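PDB 1G0D: protein-glutamine gamma-glutamyltransferase 2, which catalyses the calcium-dependent cross-linking of proteins, probably joining peptide-bound glutamine to lysine or other primary amines, with release of ammonia. Local coordinates for residues P370-G382 against L438-V452. Numbering follows the deposited sequence.
Sequences PCPVAAIKEGNLG and LHYKYPEGSQKEREV. With SO4 (sulfate ion), chain B.
K377 lies across one face of the Y442 ring, and its ammonium, 4.2 Å from the ring centroid, makes a cation-pi contact there. Bends at chi2 and chi4 bring NZ back to the carbonyl of L438, where NZ donates to O at 2.8 Å, nearly in line with the C=O bond. CB of K448 packs against the opposite face of Y442, nearer the rim, so the ring is held between two lysine side chains. At its edge the Y442 hydroxyl donates to E378 OE1, the carboxylate turned 75° from the ring plane; the modelled separation is so short that its exact length is doubtful. E378 OE2 forms a salt bridge with K448 NZ, 2.9 Å away, though the hydrogen bond within it is weak. With an alanine in place of K377, the L438 carbonyl would probably lose this donor and one face of Y442 the cation and methylenes that lie over it.

Next to this polar cluster, V373 sets CG1 over the Y440 ring, 3.7 Å from its centroid, a CH-pi contact, while CG2 of I376 meets the ring edge. The Y440 hydroxyl is held from beyond the two segments by W334 NE1, and V353 of strand 350-355 packs on the same side chain. A water donates to both I376 O and Y440 O. Where helix 373-378 closes in a Schellman motif, V452 CG1 comes within 3.4 Å of G379 N.

Helices 373-378 and 447-452 run at 101° to each other, the latter N-capped by S446, whose OG accepts from E449 N. The contact thus joins the helix following an outer strand of the transglutaminase catalytic-core sheet to a loop and helix carrying E444 and E449, probable calcium ligands by family resemblance.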
loop_
_atom_site.group_PDB
_atom_site.type_symbol
_atom_site.label_atom_id
_atom_site.label_comp_id
_atom_site.label_asym_id
_atom_site.label_seq_id
_atom_site.Cartn_x
_atom_site.Cartn_y
_atom_site.Cartn_z
ATOM N N PRO A 370 2.179 -5.395 13.325
ATOM C CA PRO A 370 1.129 -6.302 12.846
ATOM C C PRO A 370 0.011 -6.639 13.802
ATOM O O PRO A 370 0.244 -7.175 14.879
ATOM C CB PRO A 370 1.905 -7.543 12.432
ATOM C CG PRO A 370 3.044 -7.526 13.270
ATOM C CD PRO A 370 3.453 -6.098 13.447
ATOM N N CYS A 371 -1.216 -6.346 13.373
ATOM C CA CYS A 371 -2.422 -6.605 14.162
ATOM C C CYS A 371 -3.380 -7.588 13.471
ATOM O O CYS A 371 -3.815 -7.363 12.355
ATOM C CB CYS A 371 -3.183 -5.285 14.431
ATOM S SG CYS A 371 -4.721 -5.576 15.323
ATOM N N PRO A 372 -3.746 -8.682 14.151
ATOM C CA PRO A 372 -4.658 -9.628 13.527
ATOM C C PRO A 372 -5.934 -8.981 13.057
ATOM O O PRO A 372 -6.621 -8.363 13.845
ATOM C CB PRO A 372 -4.944 -10.614 14.647
ATOM C CG PRO A 372 -3.693 -10.587 15.483
ATOM C CD PRO A 372 -3.358 -9.127 15.503
ATOM N N VAL A 373 -6.265 -9.107 11.786
ATOM C CA VAL A 373 -7.537 -8.573 11.318
ATOM C C VAL A 373 -8.696 -9.278 12.086
ATOM O O VAL A 373 -9.805 -8.752 12.196
ATOM C CB VAL A 373 -7.732 -8.852 9.834
ATOM C CG1 VAL A 373 -9.089 -8.384 9.396
ATOM C CG2 VAL A 373 -6.652 -8.196 9.051
ATOM N N ALA A 374 -8.431 -10.475 12.615
ATOM C CA ALA A 374 -9.441 -11.241 13.364
ATOM C C ALA A 374 -9.703 -10.651 14.730
ATOM O O ALA A 374 -10.809 -10.796 15.249
ATOM C CB ALA A 374 -9.005 -12.682 13.530
ATOM N N ALA A 375 -8.681 -10.015 15.313
ATOM C CA ALA A 375 -8.796 -9.382 16.625
ATOM C C ALA A 375 -9.673 -8.173 16.423
ATOM O O ALA A 375 -10.390 -7.762 17.320
ATOM C CB ALA A 375 -7.445 -8.953 17.143
ATOM N N ILE A 376 -9.623 -7.589 15.240
ATOM C CA ILE A 376 -10.481 -6.440 14.970
ATOM C C ILE A 376 -11.928 -6.941 14.852
ATOM O O ILE A 376 -12.829 -6.470 15.561
ATOM C CB ILE A 376 -10.069 -5.702 13.653
ATOM C CG1 ILE A 376 -8.606 -5.221 13.746
ATOM C CG2 ILE A 376 -11.003 -4.538 13.396
ATOM C CD1 ILE A 376 -8.334 -4.364 14.937
ATOM N N LYS A 377 -12.145 -7.917 13.979
ATOM C CA LYS A 377 -13.486 -8.462 13.776
ATOM C C LYS A 377 -14.173 -8.851 15.067
ATOM O O LYS A 377 -15.343 -8.537 15.264
ATOM C CB LYS A 377 -13.418 -9.695 12.885
ATOM C CG LYS A 377 -14.503 -9.807 11.842
ATOM C CD LYS A 377 -15.819 -10.102 12.469
ATOM C CE LYS A 377 -16.918 -10.207 11.412
ATOM N NZ LYS A 377 -16.592 -11.242 10.396
ATOM N N GLU A 378 -13.446 -9.525 15.948
ATOM C CA GLU A 378 -14.027 -9.996 17.199
ATOM C C GLU A 378 -13.911 -9.044 18.382
ATOM O O GLU A 378 -14.432 -9.320 19.468
ATOM C CB GLU A 378 -13.423 -11.357 17.552
ATOM C CG GLU A 378 -13.859 -12.525 16.636
ATOM C CD GLU A 378 -15.353 -12.507 16.261
ATOM O OE1 GLU A 378 -15.657 -12.662 15.060
ATOM O OE2 GLU A 378 -16.229 -12.351 17.146
ATOM N N GLY A 379 -13.227 -7.928 18.154
ATOM C CA GLY A 379 -13.055 -6.920 19.175
ATOM C C GLY A 379 -12.050 -7.217 20.264
ATOM O O GLY A 379 -12.261 -6.816 21.396
ATOM N N ASN A 380 -10.968 -7.926 19.984
ATOM C CA ASN A 380 -10.001 -8.162 21.051
ATOM C C ASN A 380 -8.905 -7.134 20.891
ATOM O O ASN A 380 -8.032 -7.267 20.052
ATOM C CB ASN A 380 -9.404 -9.543 20.950
ATOM C CG ASN A 380 -8.214 -9.718 21.860
ATOM O OD1 ASN A 380 -7.963 -8.885 22.735
ATOM N ND2 ASN A 380 -7.461 -10.808 21.659
ATOM N N LEU A 381 -8.958 -6.091 21.697
ATOM C CA LEU A 381 -7.983 -5.024 21.609
ATOM C C LEU A 381 -6.770 -5.344 22.458
ATOM O O LEU A 381 -5.839 -4.571 22.497
ATOM C CB LEU A 381 -8.602 -3.723 22.102
ATOM C CG LEU A 381 -9.484 -2.859 21.196
ATOM C CD1 LEU A 381 -10.274 -3.705 20.251
ATOM C CD2 LEU A 381 -10.426 -2.017 22.050
ATOM N N GLY A 382 -6.751 -6.494 23.117
ATOM C CA GLY A 382 -5.620 -6.814 23.979
ATOM C C GLY A 382 -4.358 -7.464 23.422
ATOM O O GLY A 382 -3.424 -7.735 24.180
ATOM N N LEU A 438 -16.592 -7.267 5.509
ATOM C CA LEU A 438 -16.966 -8.257 6.494
ATOM C C LEU A 438 -15.789 -8.994 7.194
ATOM O O LEU A 438 -16.001 -9.619 8.216
ATOM C CB LEU A 438 -17.938 -9.238 5.859
ATOM C CG LEU A 438 -18.473 -10.196 6.910
ATOM C CD1 LEU A 438 -19.460 -9.503 7.799
ATOM C CD2 LEU A 438 -19.135 -11.346 6.228
ATOM N N HIS A 439 -14.562 -8.936 6.661
ATOM C CA HIS A 439 -13.412 -9.595 7.317
ATOM C C HIS A 439 -13.123 -8.756 8.555
ATOM O O HIS A 439 -12.510 -9.215 9.528
ATOM C CB HIS A 439 -12.107 -9.491 6.522
ATOM C CG HIS A 439 -12.093 -10.188 5.208
ATOM N ND1 HIS A 439 -13.160 -10.910 4.719
ATOM C CD2 HIS A 439 -11.116 -10.273 4.270
ATOM C CE1 HIS A 439 -12.848 -11.407 3.531
ATOM N NE2 HIS A 439 -11.613 -11.042 3.238
ATOM N N TYR A 440 -13.487 -7.480 8.450
ATOM C CA TYR A 440 -13.232 -6.529 9.514
ATOM C C TYR A 440 -14.360 -6.338 10.446
ATOM O O TYR A 440 -14.130 -6.179 11.634
ATOM C CB TYR A 440 -12.843 -5.170 8.955
ATOM C CG TYR A 440 -11.441 -5.171 8.427
ATOM C CD1 TYR A 440 -11.179 -5.418 7.081
ATOM C CD2 TYR A 440 -10.372 -4.913 9.272
ATOM C CE1 TYR A 440 -9.890 -5.401 6.593
ATOM C CE2 TYR A 440 -9.071 -4.894 8.800
ATOM C CZ TYR A 440 -8.834 -5.134 7.458
ATOM O OH TYR A 440 -7.543 -5.066 6.989
ATOM N N LYS A 441 -15.590 -6.356 9.947
ATOM C CA LYS A 441 -16.669 -6.140 10.883
ATOM C C LYS A 441 -17.989 -6.816 10.610
ATOM O O LYS A 441 -18.365 -7.033 9.473
ATOM C CB LYS A 441 -16.894 -4.633 11.065
ATOM C CG LYS A 441 -16.720 -3.792 9.820
ATOM C CD LYS A 441 -16.335 -2.404 10.219
ATOM C CE LYS A 441 -17.436 -1.415 9.887
ATOM N NZ LYS A 441 -17.699 -0.540 11.072
ATOM N N TYR A 442 -18.697 -7.133 11.683
ATOM C CA TYR A 442 -19.970 -7.780 11.568
ATOM C C TYR A 442 -20.890 -6.762 10.969
ATOM O O TYR A 442 -20.705 -5.583 11.177
ATOM C CB TYR A 442 -20.416 -8.188 12.930
ATOM C CG TYR A 442 -19.715 -9.440 13.335
ATOM C CD1 TYR A 442 -20.040 -10.647 12.730
ATOM C CD2 TYR A 442 -18.772 -9.441 14.352
ATOM C CE1 TYR A 442 -19.455 -11.822 13.127
ATOM C CE2 TYR A 442 -18.183 -10.614 14.758
ATOM C CZ TYR A 442 -18.534 -11.810 14.139
ATOM O OH TYR A 442 -17.956 -13.004 14.524
ATOM N N PRO A 443 -21.904 -7.201 10.214
ATOM C CA PRO A 443 -22.824 -6.255 9.587
ATOM C C PRO A 443 -23.442 -5.332 10.596
ATOM O O PRO A 443 -23.696 -5.716 11.729
ATOM C CB PRO A 443 -23.850 -7.138 8.889
ATOM C CG PRO A 443 -23.644 -8.499 9.448
ATOM C CD PRO A 443 -22.261 -8.601 9.944
ATOM N N GLU A 444 -23.659 -4.101 10.164
ATOM C CA GLU A 444 -24.218 -3.052 10.988
ATOM C C GLU A 444 -25.548 -3.426 11.613
ATOM O O GLU A 444 -26.473 -3.817 10.913
ATOM C CB GLU A 444 -24.402 -1.850 10.117
ATOM C CG GLU A 444 -24.504 -0.574 10.843
ATOM C CD GLU A 444 -24.813 0.503 9.856
ATOM O OE1 GLU A 444 -23.983 0.678 8.932
ATOM O OE2 GLU A 444 -25.880 1.149 9.977
ATOM N N GLY A 445 -25.660 -3.284 12.923
ATOM C CA GLY A 445 -26.899 -3.646 13.584
ATOM C C GLY A 445 -26.966 -5.092 14.077
ATOM O O GLY A 445 -27.723 -5.422 14.982
ATOM N N SER A 446 -26.176 -5.970 13.486
ATOM C CA SER A 446 -26.171 -7.352 13.905
ATOM C C SER A 446 -26.007 -7.420 15.417
ATOM O O SER A 446 -25.451 -6.528 16.022
ATOM C CB SER A 446 -25.026 -8.110 13.189
ATOM O OG SER A 446 -23.742 -7.581 13.486
ATOM N N GLN A 447 -26.521 -8.470 16.028
ATOM C CA GLN A 447 -26.375 -8.625 17.455
ATOM C C GLN A 447 -24.937 -8.977 17.635
ATOM O O GLN A 447 -24.373 -8.797 18.711
ATOM C CB GLN A 447 -27.238 -9.771 17.991
ATOM C CG GLN A 447 -27.022 -10.116 19.500
ATOM C CD GLN A 447 -27.506 -9.010 20.486
ATOM O OE1 GLN A 447 -26.847 -8.746 21.508
ATOM N NE2 GLN A 447 -28.656 -8.378 20.180
ATOM N N LYS A 448 -24.327 -9.510 16.587
ATOM C CA LYS A 448 -22.932 -9.855 16.729
ATOM C C LYS A 448 -22.153 -8.553 16.806
ATOM O O LYS A 448 -21.211 -8.457 17.575
ATOM C CB LYS A 448 -22.458 -10.743 15.581
ATOM C CG LYS A 448 -22.449 -12.220 15.973
ATOM C CD LYS A 448 -21.047 -12.748 16.310
ATOM C CE LYS A 448 -20.490 -12.288 17.686
ATOM N NZ LYS A 448 -19.031 -12.684 17.932
ATOM N N GLU A 449 -22.573 -7.550 16.038
ATOM C CA GLU A 449 -21.913 -6.261 16.080
ATOM C C GLU A 449 -22.143 -5.674 17.458
ATOM O O GLU A 449 -21.231 -5.077 18.018
ATOM C CB GLU A 449 -22.472 -5.286 15.043
ATOM C CG GLU A 449 -21.834 -3.868 15.126
ATOM C CD GLU A 449 -22.683 -2.770 14.482
ATOM O OE1 GLU A 449 -23.901 -2.735 14.755
ATOM O OE2 GLU A 449 -22.146 -1.936 13.712
ATOM N N ARG A 450 -23.351 -5.824 18.011
ATOM C CA ARG A 450 -23.625 -5.283 19.347
ATOM C C ARG A 450 -22.786 -5.915 20.450
ATOM O O ARG A 450 -22.376 -5.245 21.381
ATOM C CB ARG A 450 -25.101 -5.432 19.755
ATOM C CG ARG A 450 -25.334 -4.998 21.222
ATOM C CD ARG A 450 -26.784 -4.627 21.583
ATOM N NE ARG A 450 -27.292 -3.489 20.814
ATOM C CZ ARG A 450 -27.642 -2.311 21.330
ATOM N NH1 ARG A 450 -27.546 -2.096 22.637
ATOM N NH2 ARG A 450 -28.083 -1.338 20.524
ATOM N N GLU A 451 -22.515 -7.196 20.379
ATOM C CA GLU A 451 -21.756 -7.726 21.465
ATOM C C GLU A 451 -20.269 -7.488 21.335
ATOM O O GLU A 451 -19.560 -7.591 22.328
ATOM C CB GLU A 451 -22.071 -9.199 21.666
ATOM C CG GLU A 451 -21.926 -10.048 20.426
ATOM C CD GLU A 451 -22.650 -11.391 20.545
ATOM O OE1 GLU A 451 -23.892 -11.361 20.727
ATOM O OE2 GLU A 451 -21.979 -12.461 20.452
ATOM N N VAL A 452 -19.768 -7.160 20.143
ATOM C CA VAL A 452 -18.330 -6.891 19.993
ATOM C C VAL A 452 -18.044 -5.457 20.393
ATOM O O VAL A 452 -17.027 -5.166 21.001
ATOM C CB VAL A 452 -17.828 -7.111 18.520
ATOM C CG1 VAL A 452 -16.397 -6.601 18.359
ATOM C CG2 VAL A 452 -17.866 -8.616 18.185
HETATM S S SO4 B . -9.187 -13.850 1.876
HETATM O O1 SO4 B . -9.283 -13.455 3.199
HETATM O O2 SO4 B . -7.904 -14.410 1.682
HETATM O O3 SO4 B . -10.092 -14.906 1.818
HETATM O O4 SO4 B . -9.604 -12.780 1.011
HETATM O O HOH W 1 -14.574 -4.735 14.371
#